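Local coordinates for peptidoglycan-recognition protein LB (Drosophila melanogaster, PDB 7NT0), which hydrolyses the amide bond between N-acetylmuramoyl residues and L-amino acids in bacterial peptidoglycan, using one zinc ion, as part of innate immunity in the fly, at residues H44-P49 with V114-W119; D57-M62 with M89-R94. The protein carries 1 engineered substitution. All coordinates share one frame; numbering follows the deposited sequence. Where two conformers were deposited one is given.

Contact 1. Residues H44-P49 with V114-W119; sequences HHSYMP and VLIGDW. With ZN (zinc ion), chain C; MLD (glcnac(beta1-4)-murnac(1,6-anhydro)-L-ala-gamma-D-glu-meso-a2pm-D-ala), chain D.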
ATOM      1  N   HIS A  44       2.463   2.797   3.988  1.00 12.39           N
ATOM      2  CA  HIS A  44       1.464   2.693   5.053  1.00 12.42           C
ATOM      3  C   HIS A  44       1.694   1.393   5.800  1.00 11.09           C
ATOM      4  O   HIS A  44       2.223   0.439   5.198  1.00 12.42           O
ATOM      5  CB  HIS A  44       0.056   2.683   4.428  1.00 11.86           C
ATOM      6  CG  HIS A  44      -0.296   3.880   3.623  1.00 11.97           C
ATOM      7  ND1 HIS A  44      -0.966   4.973   4.140  1.00 12.38           N
ATOM      8  CD2 HIS A  44      -0.079   4.163   2.313  1.00 12.40           C
ATOM      9  CE1 HIS A  44      -1.169   5.863   3.167  1.00 12.78           C
ATOM     10  NE2 HIS A  44      -0.621   5.389   2.037  1.00 12.38           N
ATOM     11  N   HIS A  45       1.113   1.299   7.008  1.00 12.12           N
ATOM     12  CA  HIS A  45       0.798   0.012   7.651  1.00 11.12           C
ATOM     13  C   HIS A  45      -0.712  -0.080   7.803  1.00 12.38           C
ATOM     14  O   HIS A  45      -1.379   0.934   7.718  1.00 14.24           O
ATOM     15  CB  HIS A  45       1.549  -0.212   8.955  1.00 11.82           C
ATOM     16  CG  HIS A  45       1.016   0.565  10.124  1.00 12.24           C
ATOM     17  ND1 HIS A  45       1.325   0.197  11.425  1.00 13.14           N
ATOM     18  CD2 HIS A  45       0.330   1.717  10.218  1.00 12.85           C
ATOM     19  CE1 HIS A  45       0.770   1.075  12.257  1.00 11.85           C
ATOM     20  NE2 HIS A  45       0.161   2.003  11.558  1.00 12.83           N
ATOM     21  N   SER A  46      -1.249  -1.272   7.961  1.00 12.17           N
ATOM     22  CA  SER A  46      -2.728  -1.405   8.111  1.00 12.42           C
ATOM     23  C   SER A  46      -3.149  -1.043   9.531  1.00 12.51           C
ATOM     24  O   SER A  46      -4.302  -0.578   9.688  1.00 12.92           O
ATOM     25  CB  SER A  46      -3.238  -2.751   7.669  1.00 12.52           C
ATOM     26  OG  SER A  46      -2.731  -3.804   8.454  1.00 12.62           O
ATOM     27  N   TYR A  47      -2.310  -1.368  10.528  1.00 12.11           N
ATOM     28  CA  TYR A  47      -2.571  -1.249  11.992  1.00 14.60           C
ATOM     29  C   TYR A  47      -3.582  -2.318  12.408  1.00 13.83           C
ATOM     30  O   TYR A  47      -3.263  -3.194  13.226  1.00 14.09           O
ATOM     31  CB  TYR A  47      -3.055   0.171  12.306  1.00 15.29           C
ATOM     32  CG  TYR A  47      -3.365   0.409  13.761  1.00 16.97           C
ATOM     33  CD1 TYR A  47      -2.396   0.313  14.731  1.00 20.39           C
ATOM     34  CD2 TYR A  47      -4.657   0.752  14.139  1.00 21.12           C
ATOM     35  CE1 TYR A  47      -2.696   0.581  16.063  1.00 21.91           C
ATOM     36  CE2 TYR A  47      -4.977   1.033  15.457  1.00 22.71           C
ATOM     37  CZ  TYR A  47      -3.984   0.957  16.420  1.00 24.03           C
ATOM     38  OH  TYR A  47      -4.351   1.175  17.723  1.00 27.80           O
ATOM     39  N   MET A  48      -4.771  -2.278  11.799  1.00 13.82           N
ATOM     40  CA  MET A  48      -5.759  -3.378  11.786  0.50 13.07           C
ATOM     41  C   MET A  48      -6.222  -3.514  10.346  1.00 13.72           C
ATOM     42  O   MET A  48      -6.572  -2.518   9.735  1.00 13.09           O
ATOM     43  CB  MET A  48      -6.967  -3.019  12.655  0.50 13.86           C
ATOM     44  CG  MET A  48      -6.611  -2.858  14.082  0.50 15.29           C
ATOM     45  SD  MET A  48      -6.678  -4.439  14.920  0.50 15.92           S
ATOM     46  CE  MET A  48      -8.444  -4.702  14.918  0.50 18.28           C
ATOM     47  N   PRO A  49      -6.197  -4.706   9.735  1.00 13.16           N
ATOM     48  CA  PRO A  49      -5.909  -5.975  10.414  1.00 13.60           C
ATOM     49  C   PRO A  49      -4.435  -6.235  10.744  1.00 12.84           C
ATOM     50  O   PRO A  49      -3.580  -5.483  10.359  1.00 12.72           O
ATOM     51  CB  PRO A  49      -6.408  -7.033   9.433  1.00 16.23           C
ATOM     52  CG  PRO A  49      -6.395  -6.356   8.105  1.00 16.49           C
ATOM     53  CD  PRO A  49      -6.579  -4.872   8.323  1.00 15.78           C
ATOM     54  N   VAL A 114       0.579  -0.595   1.260  1.00 11.71           N
ATOM     55  CA  VAL A 114       0.315  -0.954   2.671  1.00 11.96           C
ATOM     56  C   VAL A 114       1.047  -2.240   2.981  1.00 11.89           C
ATOM     57  O   VAL A 114       0.878  -3.226   2.245  1.00 12.99           O
ATOM     58  CB  VAL A 114      -1.184  -1.000   3.031  1.00 10.96           C
ATOM     59  CG1 VAL A 114      -1.951  -2.016   2.222  1.00 11.96           C
ATOM     60  CG2 VAL A 114      -1.344  -1.215   4.523  1.00 11.40           C
ATOM     61  N   LEU A 115       1.840  -2.215   4.055  1.00 11.74           N
ATOM     62  CA  LEU A 115       2.403  -3.446   4.658  1.00 12.30           C
ATOM     63  C   LEU A 115       1.406  -3.889   5.725  1.00 12.96           C
ATOM     64  O   LEU A 115       1.235  -3.175   6.750  1.00 14.40           O
ATOM     65  CB  LEU A 115       3.793  -3.189   5.235  1.00 14.41           C
ATOM     66  CG  LEU A 115       4.907  -3.303   4.176  1.00 15.06           C
ATOM     67  CD1 LEU A 115       4.892  -2.090   3.255  1.00 16.04           C
ATOM     68  CD2 LEU A 115       6.261  -3.453   4.829  1.00 17.22           C
ATOM     69  N   ILE A 116       0.688  -4.969   5.452  1.00 12.49           N
ATOM     70  CA  ILE A 116      -0.394  -5.453   6.353  1.00 12.04           C
ATOM     71  C   ILE A 116       0.196  -5.785   7.716  1.00 12.91           C
ATOM     72  O   ILE A 116       1.228  -6.487   7.804  1.00 12.76           O
ATOM     73  CB  ILE A 116      -1.130  -6.640   5.719  1.00 13.25           C
ATOM     74  CG1 ILE A 116      -1.768  -6.207   4.395  1.00 14.50           C
ATOM     75  CG2 ILE A 116      -2.116  -7.233   6.705  1.00 14.58           C
ATOM     76  CD1 ILE A 116      -2.238  -7.361   3.492  1.00 15.51           C
ATOM     77  N   GLY A 117      -0.381  -5.187   8.737  1.00 12.25           N
ATOM     78  CA  GLY A 117       0.076  -5.391  10.107  1.00 12.15           C
ATOM     79  C   GLY A 117       0.245  -4.086  10.856  1.00 12.12           C
ATOM     80  O   GLY A 117       0.057  -2.989  10.302  1.00 11.40           O
ATOM     81  N   ASP A 118       0.594  -4.258  12.116  1.00 12.38           N
ATOM     82  CA  ASP A 118       0.868  -3.141  13.056  1.00 12.41           C
ATOM     83  C   ASP A 118       2.386  -3.019  13.207  1.00 12.80           C
ATOM     84  O   ASP A 118       2.950  -3.868  13.860  1.00 16.19           O
ATOM     85  CB  ASP A 118       0.195  -3.395  14.396  1.00 13.53           C
ATOM     86  CG  ASP A 118       0.629  -2.433  15.502  1.00 16.73           C
ATOM     87  OD1 ASP A 118       1.143  -1.326  15.161  1.00 15.75           O
ATOM     88  OD2 ASP A 118       0.362  -2.772  16.710  1.00 14.95           O
ATOM     89  N   TRP A 119       2.999  -1.999  12.620  1.00 12.71           N
ATOM     90  CA  TRP A 119       4.469  -1.867  12.541  1.00 13.52           C
ATOM     91  C   TRP A 119       4.911  -0.624  13.331  1.00 15.04           C
ATOM     92  O   TRP A 119       5.953   0.008  12.997  1.00 15.25           O
ATOM     93  CB  TRP A 119       4.919  -1.885  11.070  1.00 13.07           C
ATOM     94  CG  TRP A 119       4.454  -3.128  10.372  1.00 12.01           C
ATOM     95  CD1 TRP A 119       3.596  -3.179   9.310  1.00 12.66           C
ATOM     96  CD2 TRP A 119       4.683  -4.488  10.744  1.00 11.65           C
ATOM     97  NE1 TRP A 119       3.374  -4.461   8.933  1.00 11.22           N
ATOM     98  CE2 TRP A 119       3.935  -5.294   9.850  1.00 12.76           C
ATOM     99  CE3 TRP A 119       5.440  -5.133  11.738  1.00 12.14           C
ATOM    100  CZ2 TRP A 119       3.954  -6.680   9.906  1.00 12.47           C
ATOM    101  CZ3 TRP A 119       5.410  -6.506  11.808  1.00 12.44           C
ATOM    102  CH2 TRP A 119       4.689  -7.265  10.907  1.00 13.46           C
TER
HETATM  103 ZN    ZN C 301      -1.472   5.344   6.122  1.00 14.49          ZN
HETATM  104  CAI MLD D 302      -3.792   3.244   7.188  1.00 12.47           C
HETATM  105  CAL MLD D 302      -4.132   4.306   6.224  1.00 16.29           C
HETATM  106  OAM MLD D 302      -3.418   5.287   6.154  1.00 16.70           O
HETATM  107  N   MLD D 302      -5.276   4.125   5.559  1.00 16.98           N
HETATM  108  CA  MLD D 302      -5.683   5.019   4.502  1.00 16.58           C
HETATM  109  CB  MLD D 302      -6.543   4.274   3.488  1.00 17.21           C
HETATM  110  C   MLD D 302      -6.430   6.258   4.998  1.00 16.30           C
HETATM  111  O   MLD D 302      -7.389   6.151   5.751  1.00 18.72           O
HETATM  112  NAN MLD D 302      -5.984   7.417   4.544  1.00 18.48           N
HETATM  113  CAO MLD D 302      -6.825   8.588   4.468  1.00 23.33           C
HETATM  114  CAP MLD D 302      -6.193   9.806   5.189  1.00 28.70           C
HETATM  115  OBA MLD D 302      -6.927  10.438   5.920  1.00 36.09           O
HETATM  116  OAQ MLD D 302      -4.967  10.047   5.068  1.00 28.49           O
HETATM  117  CBB MLD D 302      -7.164   8.770   3.002  1.00 25.05           C
HETATM  118  CBC MLD D 302      -8.414   9.542   2.800  1.00 26.93           C
HETATM  119  CBD MLD D 302      -8.539   9.804   1.328  1.00 24.39           C
HETATM  120  OBE MLD D 302      -7.561   9.978   0.590  1.00 20.30           O
HETATM  121  NBF MLD D 302      -9.801   9.851   0.902  1.00 23.41           N
HETATM  122  CBG MLD D 302     -10.092  10.245  -0.451  1.00 23.08           C
HETATM  123  CBH MLD D 302      -9.760  11.737  -0.684  1.00 26.20           C
HETATM  124  OBI MLD D 302      -9.808  12.508   0.263  1.00 28.12           O
HETATM  125  NBJ MLD D 302      -9.323  12.134  -1.894  1.00 28.91           N
HETATM  126  CBK MLD D 302      -8.979  13.530  -2.222  1.00 35.75           C
HETATM  127  CBL MLD D 302      -9.726  13.978  -3.472  1.00 32.81           C
HETATM  128  CBM MLD D 302      -7.481  13.814  -2.499  1.00 38.96           C
HETATM  129  OBO MLD D 302      -6.842  12.997  -3.184  1.00 53.67           O
HETATM  130  OBN MLD D 302      -7.012  14.882  -2.092  1.00 39.30           O
HETATM  131  CBP MLD D 302     -11.550   9.841  -0.652  1.00 26.68           C
HETATM  132  CBQ MLD D 302     -11.777   9.356  -2.047  1.00 24.04           C
HETATM  133  CBR MLD D 302     -13.134   8.745  -2.325  1.00 24.41           C
HETATM  134  CBS MLD D 302     -13.280   8.288  -3.770  1.00 22.55           C
HETATM  135  CBT MLD D 302     -12.330   7.105  -4.063  1.00 21.77           C
HETATM  136  OBV MLD D 302     -12.522   6.032  -3.453  1.00 20.12           O
HETATM  137  OBU MLD D 302     -11.481   7.290  -4.939  1.00 22.26           O
HETATM  138  NBW MLD D 302     -12.952   9.427  -4.674  1.00 22.52           N
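Two hydrogen bonds hold Ser-46 OG: it accepts the N-H of Gly-117 across the contact at 2.7 Å (Gly-117 N to Ser-46 OG) and donates its own proton to Pro-49 O within the same turn. The hydroxyl can serve both because chi1 of 63° sets OG between the backbone N and the carbonyl carbon, facing the loop 116-119. Next to it Tyr-47 N bonds to Gly-117 O over 2.9 Å, the donor standing above the carbonyl plane. Gly-117 itself has backbone angles that call for glycine, and its carbonyl carbon lies over one face of the Trp-119 ring, offset toward the rim.

His-45 adds a side-chain-to-backbone bond. Its ND1 receives the N-H of Trp-119 at 3.0 Å (Trp-119 N to His-45 ND1), nearly straight at 178° and in the imidazole plane, while Tyr-47 N sits over a face of the same ring. Asp-118 runs alongside His-45 and Tyr-47, but its carboxylate forms a salt bridge with Arg-120.

Before these loops the chains pair as parallel central strands, Leu-115 N to His-44 O being 2.9 Å, and Val-114 CG2 packs against Ser-46 N. On the Val-114 face of the sheet, His-44 ND1 binds zinc at 2.1 Å, together with His-154, Cys-162 and the ligand's OAM, 1.9 Å from the metal. His-44 NE2 is hydrogen-bonded to His-102 ND1; with zinc at ND1, the ring is restrained at both nitrogens. Zinc bound to OAM, the carbonyl oxygen of the amide preceding L-Ala, would probably polarise that C=O toward attack, consistent with the amidase reaction.

Contact 2. Residues D57-M62 with M89-R94; sequences DCMKSM and MIYTGR. With MLD (glcnac(beta1-4)-murnac(1,6-anhydro)-L-ala-gamma-D-glu-meso-a2pm-D-ala), chain D.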
ATOM      1  N   ASP A  57      -4.978 -16.135   4.385  1.00 14.13           N
ATOM      2  CA  ASP A  57      -5.199 -15.142   5.459  1.00 14.49           C
ATOM      3  C   ASP A  57      -4.897 -13.743   4.906  1.00 12.12           C
ATOM      4  O   ASP A  57      -5.657 -12.807   5.231  1.00 12.70           O
ATOM      5  CB  ASP A  57      -4.391 -15.466   6.719  1.00 14.84           C
ATOM      6  CG  ASP A  57      -4.895 -16.661   7.512  1.00 19.46           C
ATOM      7  OD1 ASP A  57      -6.008 -17.190   7.257  1.00 18.68           O
ATOM      8  OD2 ASP A  57      -4.147 -17.062   8.401  1.00 21.66           O
ATOM      9  N   CYS A  58      -3.861 -13.574   4.096  1.00 13.59           N
ATOM     10  CA  CYS A  58      -3.528 -12.252   3.495  1.00 13.71           C
ATOM     11  C   CYS A  58      -4.614 -11.853   2.503  1.00 13.50           C
ATOM     12  O   CYS A  58      -5.015 -10.701   2.493  1.00 11.33           O
ATOM     13  CB  CYS A  58      -2.169 -12.277   2.814  1.00 15.48           C
ATOM     14  SG  CYS A  58      -0.840 -12.476   4.029  1.00 16.23           S
ATOM     15  N   MET A  59      -5.181 -12.820   1.769  1.00 13.03           N
ATOM     16  CA  MET A  59      -6.286 -12.509   0.835  1.00 13.16           C
ATOM     17  C   MET A  59      -7.490 -12.025   1.629  1.00 13.62           C
ATOM     18  O   MET A  59      -8.148 -11.061   1.236  1.00 13.29           O
ATOM     19  CB  MET A  59      -6.642 -13.755   0.017  1.00 12.34           C
ATOM     20  CG  MET A  59      -5.534 -14.109  -0.925  1.00 14.59           C
ATOM     21  SD  MET A  59      -5.923 -15.673  -1.805  1.00 19.28           S
ATOM     22  CE  MET A  59      -4.727 -15.540  -3.137  1.00 21.26           C
ATOM     23  N   LYS A  60      -7.783 -12.689   2.737  1.00 13.11           N
ATOM     24  CA  LYS A  60      -8.902 -12.267   3.626  1.00 13.29           C
ATOM     25  C   LYS A  60      -8.638 -10.858   4.153  1.00 11.86           C
ATOM     26  O   LYS A  60      -9.577 -10.083   4.224  1.00 12.46           O
ATOM     27  CB  LYS A  60      -9.110 -13.243   4.806  1.00 13.98           C
ATOM     28  N   SER A  61      -7.408 -10.503   4.496  1.00 12.85           N
ATOM     29  CA  SER A  61      -7.081  -9.149   5.038  1.00 13.76           C
ATOM     30  C   SER A  61      -7.375  -8.134   3.949  1.00 12.92           C
ATOM     31  O   SER A  61      -7.928  -7.057   4.232  1.00 11.71           O
ATOM     32  CB  SER A  61      -5.669  -9.016   5.460  1.00 17.63           C
ATOM     33  OG  SER A  61      -5.423  -9.978   6.468  1.00 24.72           O
ATOM     34  N   MET A  62      -7.003  -8.454   2.725  1.00 11.67           N
ATOM     35  CA  MET A  62      -7.275  -7.524   1.582  1.00 11.95           C
ATOM     36  C   MET A  62      -8.783  -7.377   1.396  1.00 12.16           C
ATOM     37  O   MET A  62      -9.245  -6.230   1.260  1.00 12.10           O
ATOM     38  CB  MET A  62      -6.617  -8.015   0.293  1.00 12.46           C
ATOM     39  CG  MET A  62      -5.109  -7.895   0.311  1.00 14.12           C
ATOM     40  SD  MET A  62      -4.467  -6.224   0.249  1.00 14.15           S
ATOM     41  CE  MET A  62      -4.930  -5.714  -1.408  1.00 15.12           C
ATOM     42  N   MET A  89       3.969 -11.918  -0.427  1.00 15.14           N
ATOM     43  CA  MET A  89       3.323 -11.667  -1.733  1.00 16.22           C
ATOM     44  C   MET A  89       2.858 -10.198  -1.792  1.00 15.80           C
ATOM     45  O   MET A  89       2.575  -9.522  -0.770  1.00 15.15           O
ATOM     46  CB  MET A  89       2.137 -12.597  -2.016  1.00 18.80           C
ATOM     47  CG  MET A  89       2.452 -14.073  -1.909  1.00 24.56           C
ATOM     48  SD  MET A  89       3.602 -14.528  -3.181  1.00 30.85           S
ATOM     49  CE  MET A  89       2.480 -14.670  -4.557  1.00 35.31           C
ATOM     50  N   ILE A  90       2.766  -9.730  -3.011  1.00 14.72           N
ATOM     51  CA  ILE A  90       2.204  -8.399  -3.361  1.00 13.83           C
ATOM     52  C   ILE A  90       0.785  -8.602  -3.865  1.00 13.73           C
ATOM     53  O   ILE A  90       0.561  -9.442  -4.737  1.00 14.98           O
ATOM     54  CB  ILE A  90       3.066  -7.700  -4.430  1.00 14.19           C
ATOM     55  CG1 ILE A  90       4.513  -7.546  -3.989  1.00 14.07           C
ATOM     56  CG2 ILE A  90       2.422  -6.372  -4.796  1.00 14.67           C
ATOM     57  CD1 ILE A  90       5.492  -7.430  -5.133  1.00 17.14           C
ATOM     58  N   TYR A  91      -0.161  -7.838  -3.320  1.00 12.93           N
ATOM     59  CA  TYR A  91      -1.584  -7.881  -3.665  1.00 12.14           C
ATOM     60  C   TYR A  91      -1.925  -6.594  -4.420  1.00 12.08           C
ATOM     61  O   TYR A  91      -1.755  -5.507  -3.870  1.00 12.39           O
ATOM     62  CB  TYR A  91      -2.379  -8.046  -2.374  1.00 12.67           C
ATOM     63  CG  TYR A  91      -2.162  -9.395  -1.762  1.00 13.57           C
ATOM     64  CD1 TYR A  91      -1.041  -9.658  -1.002  1.00 15.94           C
ATOM     65  CD2 TYR A  91      -3.042 -10.434  -2.007  1.00 16.03           C
ATOM     66  CE1 TYR A  91      -0.803 -10.902  -0.448  1.00 14.75           C
ATOM     67  CE2 TYR A  91      -2.845 -11.683  -1.442  1.00 16.40           C
ATOM     68  CZ  TYR A  91      -1.714 -11.925  -0.682  1.00 15.34           C
ATOM     69  OH  TYR A  91      -1.491 -13.177  -0.203  1.00 16.63           O
ATOM     70  N   THR A  92      -2.483  -6.721  -5.612  1.00 12.27           N
ATOM     71  CA  THR A  92      -2.924  -5.547  -6.383  1.00 13.11           C
ATOM     72  C   THR A  92      -4.147  -4.971  -5.682  1.00 13.61           C
ATOM     73  O   THR A  92      -5.122  -5.687  -5.466  1.00 13.26           O
ATOM     74  CB  THR A  92      -3.258  -5.901  -7.827  1.00 14.00           C
ATOM     75  OG1 THR A  92      -2.090  -6.495  -8.395  1.00 13.54           O
ATOM     76  CG2 THR A  92      -3.744  -4.707  -8.610  1.00 16.17           C
ATOM     77  N   GLY A  93      -4.084  -3.695  -5.338  1.00 13.54           N
ATOM     78  CA  GLY A  93      -5.247  -2.952  -4.838  1.00 15.16           C
ATOM     79  C   GLY A  93      -5.818  -2.187  -6.014  1.00 15.07           C
ATOM     80  O   GLY A  93      -6.207  -2.822  -7.040  1.00 15.13           O
ATOM     81  N   ARG A  94      -5.754  -0.868  -5.958  1.00 13.81           N
ATOM     82  CA  ARG A  94      -6.154  -0.055  -7.135  1.00 14.83           C
ATOM     83  C   ARG A  94      -5.145  -0.190  -8.271  1.00 15.55           C
ATOM     84  O   ARG A  94      -5.561   0.001  -9.424  1.00 17.21           O
ATOM     85  CB  ARG A  94      -6.290   1.401  -6.766  1.00 14.48           C
ATOM     86  CG  ARG A  94      -7.343   1.585  -5.694  1.00 14.71           C
ATOM     87  CD  ARG A  94      -7.830   2.981  -5.626  1.00 14.64           C
ATOM     88  NE  ARG A  94      -8.822   3.099  -4.587  1.00 14.42           N
ATOM     89  CZ  ARG A  94      -9.651   4.136  -4.431  1.00 15.11           C
ATOM     90  NH1 ARG A  94      -9.593   5.187  -5.223  1.00 16.28           N
ATOM     91  NH2 ARG A  94     -10.545   4.124  -3.459  1.00 14.39           N
TER
HETATM   92  CAI MLD D 302      -3.792   3.244   7.188  1.00 12.47           C
HETATM   93  CAL MLD D 302      -4.132   4.306   6.224  1.00 16.29           C
HETATM   94  OAM MLD D 302      -3.418   5.287   6.154  1.00 16.70           O
HETATM   95  N   MLD D 302      -5.276   4.125   5.559  1.00 16.98           N
HETATM   96  CA  MLD D 302      -5.683   5.019   4.502  1.00 16.58           C
HETATM   97  CB  MLD D 302      -6.543   4.274   3.488  1.00 17.21           C
HETATM   98  C   MLD D 302      -6.430   6.258   4.998  1.00 16.30           C
HETATM   99  O   MLD D 302      -7.389   6.151   5.751  1.00 18.72           O
HETATM  100  NAN MLD D 302      -5.984   7.417   4.544  1.00 18.48           N
HETATM  101  CAO MLD D 302      -6.825   8.588   4.468  1.00 23.33           C
HETATM  102  CAP MLD D 302      -6.193   9.806   5.189  1.00 28.70           C
HETATM  103  OBA MLD D 302      -6.927  10.438   5.920  1.00 36.09           O
HETATM  104  OAQ MLD D 302      -4.967  10.047   5.068  1.00 28.49           O
HETATM  105  CBB MLD D 302      -7.164   8.770   3.002  1.00 25.05           C
HETATM  106  CBC MLD D 302      -8.414   9.542   2.800  1.00 26.93           C
HETATM  107  CBD MLD D 302      -8.539   9.804   1.328  1.00 24.39           C
HETATM  108  OBE MLD D 302      -7.561   9.978   0.590  1.00 20.30           O
HETATM  109  NBF MLD D 302      -9.801   9.851   0.902  1.00 23.41           N
HETATM  110  CBG MLD D 302     -10.092  10.245  -0.451  1.00 23.08           C
HETATM  111  CBH MLD D 302      -9.760  11.737  -0.684  1.00 26.20           C
HETATM  112  OBI MLD D 302      -9.808  12.508   0.263  1.00 28.12           O
HETATM  113  NBJ MLD D 302      -9.323  12.134  -1.894  1.00 28.91           N
HETATM  114  CBK MLD D 302      -8.979  13.530  -2.222  1.00 35.75           C
HETATM  115  CBL MLD D 302      -9.726  13.978  -3.472  1.00 32.81           C
HETATM  116  CBM MLD D 302      -7.481  13.814  -2.499  1.00 38.96           C
HETATM  117  OBO MLD D 302      -6.842  12.997  -3.184  1.00 53.67           O
HETATM  118  OBN MLD D 302      -7.012  14.882  -2.092  1.00 39.30           O
HETATM  119  CBP MLD D 302     -11.550   9.841  -0.652  1.00 26.68           C
HETATM  120  CBQ MLD D 302     -11.777   9.356  -2.047  1.00 24.04           C
HETATM  121  CBR MLD D 302     -13.134   8.745  -2.325  1.00 24.41           C
HETATM  122  CBS MLD D 302     -13.280   8.288  -3.770  1.00 22.55           C
HETATM  123  CBT MLD D 302     -12.330   7.105  -4.063  1.00 21.77           C
HETATM  124  OBV MLD D 302     -12.522   6.032  -3.453  1.00 20.12           O
HETATM  125  OBU MLD D 302     -11.481   7.290  -4.939  1.00 22.26           O
HETATM  126  NBW MLD D 302     -12.952   9.427  -4.674  1.00 22.52           N
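Met-62 folds back on itself, with chi2 at -70° and chi3 at -68°, and this double bend carries CE to 3.6 Å from Tyr-91 CB. Tyr-91, its CG anti to the carbonyl carbon, reaches from the strand to the helix and meets three side chains there. Met-62 CG and SD lie obliquely to the phenol ring; the sulfur is 5.3 Å from the ring centroid and well off the normal, a Met-aromatic contact. The Met-59 and Tyr-91 side chains run at about a right angle, Met-59 CG meeting the ring edge 3.7 Å from Tyr-91 CE2. At the far end, Cys-58 CB comes to 3.2 Å from Tyr-91 OH, while the hydroxyl is hydrogen-bonded to Asp-87.

The layout is that of an alpha/beta amidase domain, helix 55-72 packed on the mixed sheet, the segment axes 10.2 Å apart and at 36°. Cys-58 also closes the disulfide with Cys-52, tying this helix to the preceding loop. Beyond the strand, Arg-94 extends away from the helix to the side-chain carboxylate of meso-diaminopimelate in the bound muropeptide: NH1 donates to OBU at 2.8 Å and NH2 to OBV at 2.7 Å, a two-pronged grip on that residue with both bonds nearly straight.

Contacts 1 and 2 have centres about 12 Å apart and share one mixed sheet, in which strand 90-92 is separated from strand 110-115 by strand 82-84. Along the chain contact 2 is nested within the loop closed by contact 1: strand 38-45 leads into helix 55-72, and strand 90-92 is followed by strand 110-115. They touch through Pro-49 CG and Ser-61 CB, 3.8 Å apart, and through packing of Ile-116 on Met-62. The same ligand spans both, since contact 1 supplies His-44 to the zinc that binds one end of the modelled muropeptide and contact 2 presents its arginine to a carboxylate further along, so metal site and peptide recognition rest on one connected framework.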